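Local atomic coordinates of mutual gliding-motility protein MglA (Myxococcus xanthus DK 1622, PDB entry 6H17), a protein that binds and hydrolyses GTP, acting as an intracellular switch that coordinates the social and adventurous gliding motilities and sets the direction and speed of movement. Residues C23-N28 and V100-S105; Q30-K35 and G175-L180. All coordinates share one frame; numbering follows the deposited sequence. Where two conformers were deposited one is given.

Interaction 1: residues C23-N28 and V100-S105; sequences CGKTTN and VFVADS. With MG (magnesium ion), chain B; GSP (5'-guanosine-diphosphate-monothiophosphate), chain C.
C23 and V102 meet where the P-loop (Walker A motif) of this small GTPase turns into helix 25-35 and lies against strand 98-104 of the central sheet. The contact across the two segments is mainly apolar. V102 carries most of it: its CG1 lies 3.9 Å from SG of C23 and also packs against the backbone of C23 and G24, while CB faces CG of K25 and CG2 passes the amide of N28. With chi1 of C23 at 68°, SG sits between the backbone N and the carbonyl carbon and is turned to the strand. Farther along, CB of C23 meets CB of D104, whose carboxylate forms a salt bridge with K142.

Hydrogen bonds to the nucleotide line the other side of the loop. O1B of the beta-phosphate accepts from N of G24, N of K25 and NZ of K25, the last at 2.8 Å. Bends at chi3 and chi4 curl the lysine chain round this oxygen, and NZ also reaches O3G of the gamma-phosphate at 2.7 Å. Amide N of T26 binds O2B, whereas N and OG1 of T27 both grip O1A. G24, the N-cap residue, has phi 123°, where a CB would jam against the carbonyl O of C23.

The magnesium ion is six-coordinate, held by OG1 of T26 at 2.1 Å, by O2B and O2G of the nucleotide and by three waters; D58 is hydrogen-bonded to the same threonine hydroxyl.

One turn into the helix, O of G24 takes two donors from N28 on opposite faces of its carbonyl plane: the backbone N, and ND2 at 2.9 Å in a nearly straight bond (171°) that lies close to the asparagine's own amide plane.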
loop_
_atom_site.group_PDB
_atom_site.type_symbol
_atom_site.label_atom_id
_atom_site.label_comp_id
_atom_site.label_asym_id
_atom_site.label_seq_id
_atom_site.Cartn_x
_atom_site.Cartn_y
_atom_site.Cartn_z
ATOM N N CYS A 23 -7.365 8.102 -5.237
ATOM C CA CYS A 23 -5.976 8.524 -5.371
ATOM C C CYS A 23 -5.121 7.622 -6.255
ATOM O O CYS A 23 -4.054 8.065 -6.693
ATOM C CB CYS A 23 -5.327 8.669 -4.004
ATOM S SG CYS A 23 -5.099 7.092 -3.137
ATOM N N GLY A 24 -5.544 6.389 -6.510
ATOM C CA GLY A 24 -4.814 5.476 -7.366
ATOM C C GLY A 24 -4.413 4.141 -6.757
ATOM O O GLY A 24 -3.554 3.458 -7.323
ATOM N N LYS A 25 -4.990 3.752 -5.613
ATOM C CA LYS A 25 -4.621 2.490 -4.966
ATOM C C LYS A 25 -4.985 1.284 -5.828
ATOM O O LYS A 25 -4.131 0.429 -6.126
ATOM C CB LYS A 25 -5.319 2.390 -3.604
ATOM C CG LYS A 25 -4.948 3.519 -2.639
ATOM C CD LYS A 25 -5.739 3.512 -1.334
ATOM C CE LYS A 25 -7.220 3.732 -1.495
ATOM N NZ LYS A 25 -7.608 5.103 -1.924
ATOM N N THR A 26 -6.252 1.190 -6.230
ATOM C CA THR A 26 -6.696 0.091 -7.077
ATOM C C THR A 26 -5.886 0.051 -8.365
ATOM O O THR A 26 -5.484 -1.024 -8.819
ATOM C CB THR A 26 -8.190 0.242 -7.351
ATOM O OG1 THR A 26 -8.903 0.084 -6.110
ATOM C CG2 THR A 26 -8.688 -0.802 -8.367
ATOM N N THR A 27 -5.614 1.224 -8.955
ATOM C CA THR A 27 -4.873 1.283 -10.217
ATOM C C THR A 27 -3.474 0.707 -10.053
ATOM O O THR A 27 -2.977 0.012 -10.950
ATOM C CB THR A 27 -4.792 2.735 -10.679
ATOM O OG1 THR A 27 -6.105 3.255 -10.895
ATOM C CG2 THR A 27 -4.042 2.863 -12.005
ATOM N N ASN A 28 -2.822 0.966 -8.916
ATOM C CA ASN A 28 -1.524 0.353 -8.657
ATOM C C ASN A 28 -1.615 -1.167 -8.760
ATOM O O ASN A 28 -0.801 -1.813 -9.429
ATOM C CB ASN A 28 -0.999 0.738 -7.263
ATOM C CG ASN A 28 -0.075 1.953 -7.268
ATOM O OD1 ASN A 28 1.143 1.800 -7.323
ATOM N ND2 ASN A 28 -0.635 3.138 -7.143
ATOM N N VAL A 100 2.023 1.209 1.866
ATOM C CA VAL A 100 2.302 2.179 0.812
ATOM C C VAL A 100 1.230 3.240 0.938
ATOM O O VAL A 100 0.033 2.928 0.826
ATOM C CB VAL A 100 2.246 1.550 -0.586
ATOM C CG1 VAL A 100 2.418 2.630 -1.641
ATOM C CG2 VAL A 100 3.295 0.461 -0.745
ATOM N N PHE A 101 1.631 4.489 1.168
ATOM C CA PHE A 101 0.687 5.599 1.133
ATOM C C PHE A 101 0.708 6.193 -0.265
ATOM O O PHE A 101 1.746 6.694 -0.707
ATOM C CB PHE A 101 1.009 6.671 2.165
ATOM C CG PHE A 101 -0.033 7.748 2.215
ATOM C CD1 PHE A 101 0.067 8.906 1.444
ATOM C CD2 PHE A 101 -1.152 7.578 3.008
ATOM C CE1 PHE A 101 -0.917 9.880 1.497
ATOM C CE2 PHE A 101 -2.147 8.540 3.054
ATOM C CZ PHE A 101 -2.018 9.689 2.330
ATOM N N VAL A 102 -0.423 6.163 -0.953
ATOM C CA VAL A 102 -0.563 6.697 -2.297
ATOM C C VAL A 102 -1.179 8.081 -2.170
ATOM O O VAL A 102 -2.353 8.220 -1.815
ATOM C CB VAL A 102 -1.414 5.788 -3.186
ATOM C CG1 VAL A 102 -1.543 6.374 -4.584
ATOM C CG2 VAL A 102 -0.838 4.370 -3.246
ATOM N N ALA A 103 -0.393 9.118 -2.441
ATOM C CA ALA A 103 -0.885 10.489 -2.404
ATOM C C ALA A 103 -1.311 10.919 -3.798
ATOM O O ALA A 103 -0.653 10.605 -4.798
ATOM C CB ALA A 103 0.217 11.405 -1.893
ATOM N N ASP A 104 -2.428 11.623 -3.869
ATOM C CA ASP A 104 -2.878 12.221 -5.123
ATOM C C ASP A 104 -2.176 13.562 -5.289
ATOM O O ASP A 104 -2.393 14.477 -4.496
ATOM C CB ASP A 104 -4.395 12.397 -5.072
ATOM C CG ASP A 104 -4.988 12.827 -6.407
ATOM O OD1 ASP A 104 -4.346 13.633 -7.122
ATOM O OD2 ASP A 104 -6.097 12.351 -6.754
ATOM N N SER A 105 -1.340 13.705 -6.313
ATOM C CA SER A 105 -0.550 14.928 -6.425
ATOM C C SER A 105 -1.379 16.157 -6.783
ATOM O O SER A 105 -0.851 17.277 -6.715
ATOM C CB SER A 105 0.537 14.779 -7.498
ATOM O OG SER A 105 1.538 13.848 -7.105
HETATM MG MG MG B . -10.121 1.463 -5.082
HETATM P PG GSP C . -10.970 4.360 -3.712
HETATM O O3B GSP C . -9.949 4.902 -4.896
HETATM S S1G GSP C . -12.496 5.445 -3.822
HETATM O O2G GSP C . -11.186 2.862 -4.010
HETATM O O3G GSP C . -10.189 4.519 -2.404
HETATM P PB GSP C . -8.579 4.338 -5.459
HETATM O O1B GSP C . -7.436 4.927 -4.721
HETATM O O2B GSP C . -8.613 2.859 -5.539
HETATM P PA GSP C . -8.471 4.284 -8.352
HETATM O O1A GSP C . -7.225 3.541 -8.453
HETATM O O2A GSP C . -9.723 3.581 -8.649
HETATM O O3A GSP C . -8.582 4.992 -6.932
HETATM O "O5'" GSP C . -8.292 5.570 -9.281
HETATM C "C5'" GSP C . -9.316 6.549 -9.355
HETATM C "C4'" GSP C . -9.261 7.271 -10.696
HETATM O "O4'" GSP C . -8.000 7.958 -10.821
HETATM C "C3'" GSP C . -9.349 6.318 -11.859
HETATM O "O3'" GSP C . -10.123 6.903 -12.893
HETATM C "C2'" GSP C . -7.912 6.135 -12.343
HETATM O "O2'" GSP C . -7.765 5.811 -13.695
HETATM C "C1'" GSP C . -7.351 7.524 -12.005
HETATM N N9 GSP C . -5.908 7.556 -11.805
HETATM C C8 GSP C . -5.203 6.749 -10.968
HETATM N N7 GSP C . -3.892 7.057 -11.039
HETATM C C5 GSP C . -3.772 8.081 -11.942
HETATM C C6 GSP C . -2.675 8.789 -12.429
HETATM O O6 GSP C . -1.483 8.609 -12.080
HETATM N N1 GSP C . -2.945 9.746 -13.355
HETATM C C2 GSP C . -4.216 10.031 -13.786
HETATM N N2 GSP C . -4.390 10.991 -14.678
HETATM N N3 GSP C . -5.296 9.353 -13.333
HETATM C C4 GSP C . -5.034 8.393 -12.427
HETATM O O HOH W 1 -9.181 0.941 -3.244
HETATM O O HOH W 2 -11.491 -0.025 -4.813
HETATM O O HOH W 3 -11.040 1.926 -6.886
#

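Interaction 2: residues Q30-K35 and G175-L180; sequences QYIYNK and GVFDTL
F177 puts the far end of its ring against Y31, I32 and K35, joining the C-terminal part of helix 25-35 to the first turn of helix 176-193, the C-terminal helix of the small-GTPase fold. The short helical segments run steeply across each other, at 101° with their axes 10.5 Å apart.

The aromatic contact is oblique. CE2 of Y31 lies 3.8 Å from CE2 of F177, with the ring planes inclined at 64°. At the edge of the phenylalanine ring, CB of K35 approaches CE2 in the ring plane at 3.7 Å; CG of the same lysine covers the rim of one face of the Y31 ring.

Aliphatic packing fills the deeper side. Chi1 of V176 (171°) sets CG1 opposite the backbone N, where it meets CG1 of I32 at 3.5 Å and CD2 of Y31 at 3.9 Å. The ends of I32 and L180 meet through CD1 and CD2, over Y17 and L62 of the sheet. Replaced by alanine, F177 would lose the ring that Y31, I32 and K35 pack against, and a gap would probably open between the two helices there.

No hydrogen bond links the two segments, so their association rests on shape and on apolar burial, with the charged end of K35 leading away from the interface.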
loop_
_atom_site.group_PDB
_atom_site.type_symbol
_atom_site.label_atom_id
_atom_site.label_comp_id
_atom_site.label_asym_id
_atom_site.label_seq_id
_atom_site.Cartn_x
_atom_site.Cartn_y
_atom_site.Cartn_z
ATOM N N GLN A 30 -3.882 -3.031 -10.189
ATOM C CA GLN A 30 -4.235 -3.463 -11.544
ATOM C C GLN A 30 -3.003 -3.509 -12.432
ATOM O O GLN A 30 -2.818 -4.457 -13.211
ATOM C CB GLN A 30 -5.307 -2.535 -12.131
ATOM C CG GLN A 30 -6.651 -2.702 -11.451
ATOM C CD GLN A 30 -7.717 -1.654 -11.776
ATOM O OE1 GLN A 30 -7.437 -0.488 -12.089
ATOM N NE2 GLN A 30 -8.975 -2.077 -11.653
ATOM N N TYR A 31 -2.137 -2.493 -12.351
ATOM C CA TYR A 31 -0.923 -2.490 -13.158
ATOM C C TYR A 31 -0.006 -3.629 -12.730
ATOM O O TYR A 31 0.539 -4.357 -13.572
ATOM C CB TYR A 31 -0.191 -1.145 -13.028
ATOM C CG TYR A 31 0.969 -1.067 -13.992
ATOM C CD1 TYR A 31 0.766 -0.647 -15.293
ATOM C CD2 TYR A 31 2.240 -1.503 -13.628
ATOM C CE1 TYR A 31 1.798 -0.648 -16.207
ATOM C CE2 TYR A 31 3.285 -1.470 -14.535
ATOM C CZ TYR A 31 3.049 -1.056 -15.817
ATOM O OH TYR A 31 4.064 -1.038 -16.754
ATOM N N ILE A 32 0.181 -3.802 -11.418
ATOM C CA ILE A 32 1.006 -4.903 -10.907
ATOM C C ILE A 32 0.490 -6.236 -11.442
ATOM O O ILE A 32 1.256 -7.074 -11.946
ATOM C CB ILE A 32 1.051 -4.881 -9.372
ATOM C CG1 ILE A 32 1.783 -3.629 -8.883
ATOM C CG2 ILE A 32 1.751 -6.125 -8.848
ATOM C CD1 ILE A 32 1.544 -3.315 -7.409
ATOM N N TYR A 33 -0.809 -6.469 -11.332
ATOM C CA TYR A 33 -1.361 -7.720 -11.839
ATOM C C TYR A 33 -1.119 -7.863 -13.334
ATOM O O TYR A 33 -0.698 -8.925 -13.815
ATOM C CB TYR A 33 -2.856 -7.800 -11.533
ATOM C CG TYR A 33 -3.475 -9.040 -12.114
ATOM C CD1 TYR A 33 -3.267 -10.282 -11.530
ATOM C CD2 TYR A 33 -4.242 -8.976 -13.259
ATOM C CE1 TYR A 33 -3.803 -11.430 -12.077
ATOM C CE2 TYR A 33 -4.797 -10.119 -13.806
ATOM C CZ TYR A 33 -4.571 -11.332 -13.196
ATOM O OH TYR A 33 -5.120 -12.489 -13.738
ATOM N N ASN A 34 -1.393 -6.806 -14.095
ATOM C CA ASN A 34 -1.315 -6.922 -15.545
ATOM C C ASN A 34 0.098 -7.222 -16.010
ATOM O O ASN A 34 0.291 -7.930 -17.012
ATOM C CB ASN A 34 -1.818 -5.634 -16.201
ATOM C CG ASN A 34 -3.305 -5.460 -16.083
ATOM O OD1 ASN A 34 -4.028 -6.402 -15.792
ATOM N ND2 ASN A 34 -3.778 -4.241 -16.331
ATOM N N LYS A 35 1.096 -6.656 -15.338
ATOM C CA LYS A 35 2.472 -6.702 -15.803
ATOM C C LYS A 35 3.367 -7.678 -15.052
ATOM O O LYS A 35 4.556 -7.771 -15.373
ATOM C CB LYS A 35 3.081 -5.298 -15.805
ATOM C CG LYS A 35 2.403 -4.357 -16.758
ATOM C CD LYS A 35 2.462 -4.810 -18.195
ATOM C CE LYS A 35 1.832 -3.754 -19.088
ATOM N NZ LYS A 35 2.554 -3.630 -20.376
ATOM N N GLY A 175 6.690 4.295 -11.799
ATOM C CA GLY A 175 6.917 4.188 -10.365
ATOM C C GLY A 175 6.245 3.025 -9.660
ATOM O O GLY A 175 6.469 2.839 -8.461
ATOM N N VAL A 176 5.407 2.251 -10.339
ATOM C CA VAL A 176 4.579 1.276 -9.637
ATOM C C VAL A 176 5.404 0.112 -9.092
ATOM O O VAL A 176 5.298 -0.246 -7.907
ATOM C CB VAL A 176 3.429 0.806 -10.545
ATOM C CG1 VAL A 176 2.667 -0.374 -9.934
ATOM C CG2 VAL A 176 2.485 1.948 -10.851
ATOM N N PHE A 177 6.202 -0.533 -9.934
ATOM C CA PHE A 177 7.023 -1.624 -9.431
ATOM C C PHE A 177 8.113 -1.130 -8.488
ATOM O O PHE A 177 8.448 -1.842 -7.523
ATOM C CB PHE A 177 7.615 -2.467 -10.577
ATOM C CG PHE A 177 6.649 -3.437 -11.175
ATOM C CD1 PHE A 177 6.149 -4.480 -10.427
ATOM C CD2 PHE A 177 6.264 -3.329 -12.495
ATOM C CE1 PHE A 177 5.263 -5.397 -10.984
ATOM C CE2 PHE A 177 5.377 -4.240 -13.054
ATOM C CZ PHE A 177 4.868 -5.265 -12.274
ATOM N N ASP A 178 8.678 0.046 -8.715
ATOM C CA ASP A 178 9.687 0.541 -7.777
ATOM C C ASP A 178 9.101 0.717 -6.382
ATOM O O ASP A 178 9.749 0.404 -5.374
ATOM C CB ASP A 178 10.288 1.862 -8.245
ATOM C CG ASP A 178 11.292 1.697 -9.361
ATOM O OD1 ASP A 178 11.669 0.548 -9.703
ATOM O OD2 ASP A 178 11.723 2.747 -9.877
ATOM N N THR A 179 7.882 1.248 -6.298
ATOM C CA THR A 179 7.221 1.431 -5.005
ATOM C C THR A 179 7.029 0.090 -4.316
ATOM O O THR A 179 7.352 -0.070 -3.129
ATOM C CB THR A 179 5.863 2.103 -5.218
ATOM O OG1 THR A 179 6.005 3.411 -5.778
ATOM C CG2 THR A 179 5.076 2.250 -3.928
ATOM N N LEU A 180 6.471 -0.882 -5.045
ATOM C CA LEU A 180 6.205 -2.199 -4.480
ATOM C C LEU A 180 7.492 -2.873 -4.025
ATOM O O LEU A 180 7.555 -3.437 -2.923
ATOM C CB LEU A 180 5.503 -3.054 -5.528
ATOM C CG LEU A 180 5.293 -4.537 -5.143
ATOM C CD1 LEU A 180 4.349 -4.646 -3.950
ATOM C CD2 LEU A 180 4.746 -5.329 -6.333
#

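Both interactions use helix 25-35: interaction 1 holds its start and the end of the P-loop, interaction 2 its C-terminal turns. Their centres are 11 Å apart, and they touch, CG1 of V100 lying 3.5 Å from CG2 of T179 and OD1 of N28 3.7 Å from CG1 of V176. Along the chain the segments alternate, 23-28, 30-35, 100-105, 175-180, so one helix is packed first on strand 98-104 in the sheet and then against helix 176-193, which also covers V100 of that strand. The nucleotide-binding end of helix 25-35 is thus linked to the C-terminal helix by touching contacts, buried at the P-loop end and partly exposed at the other, all within a single Arf-family domain.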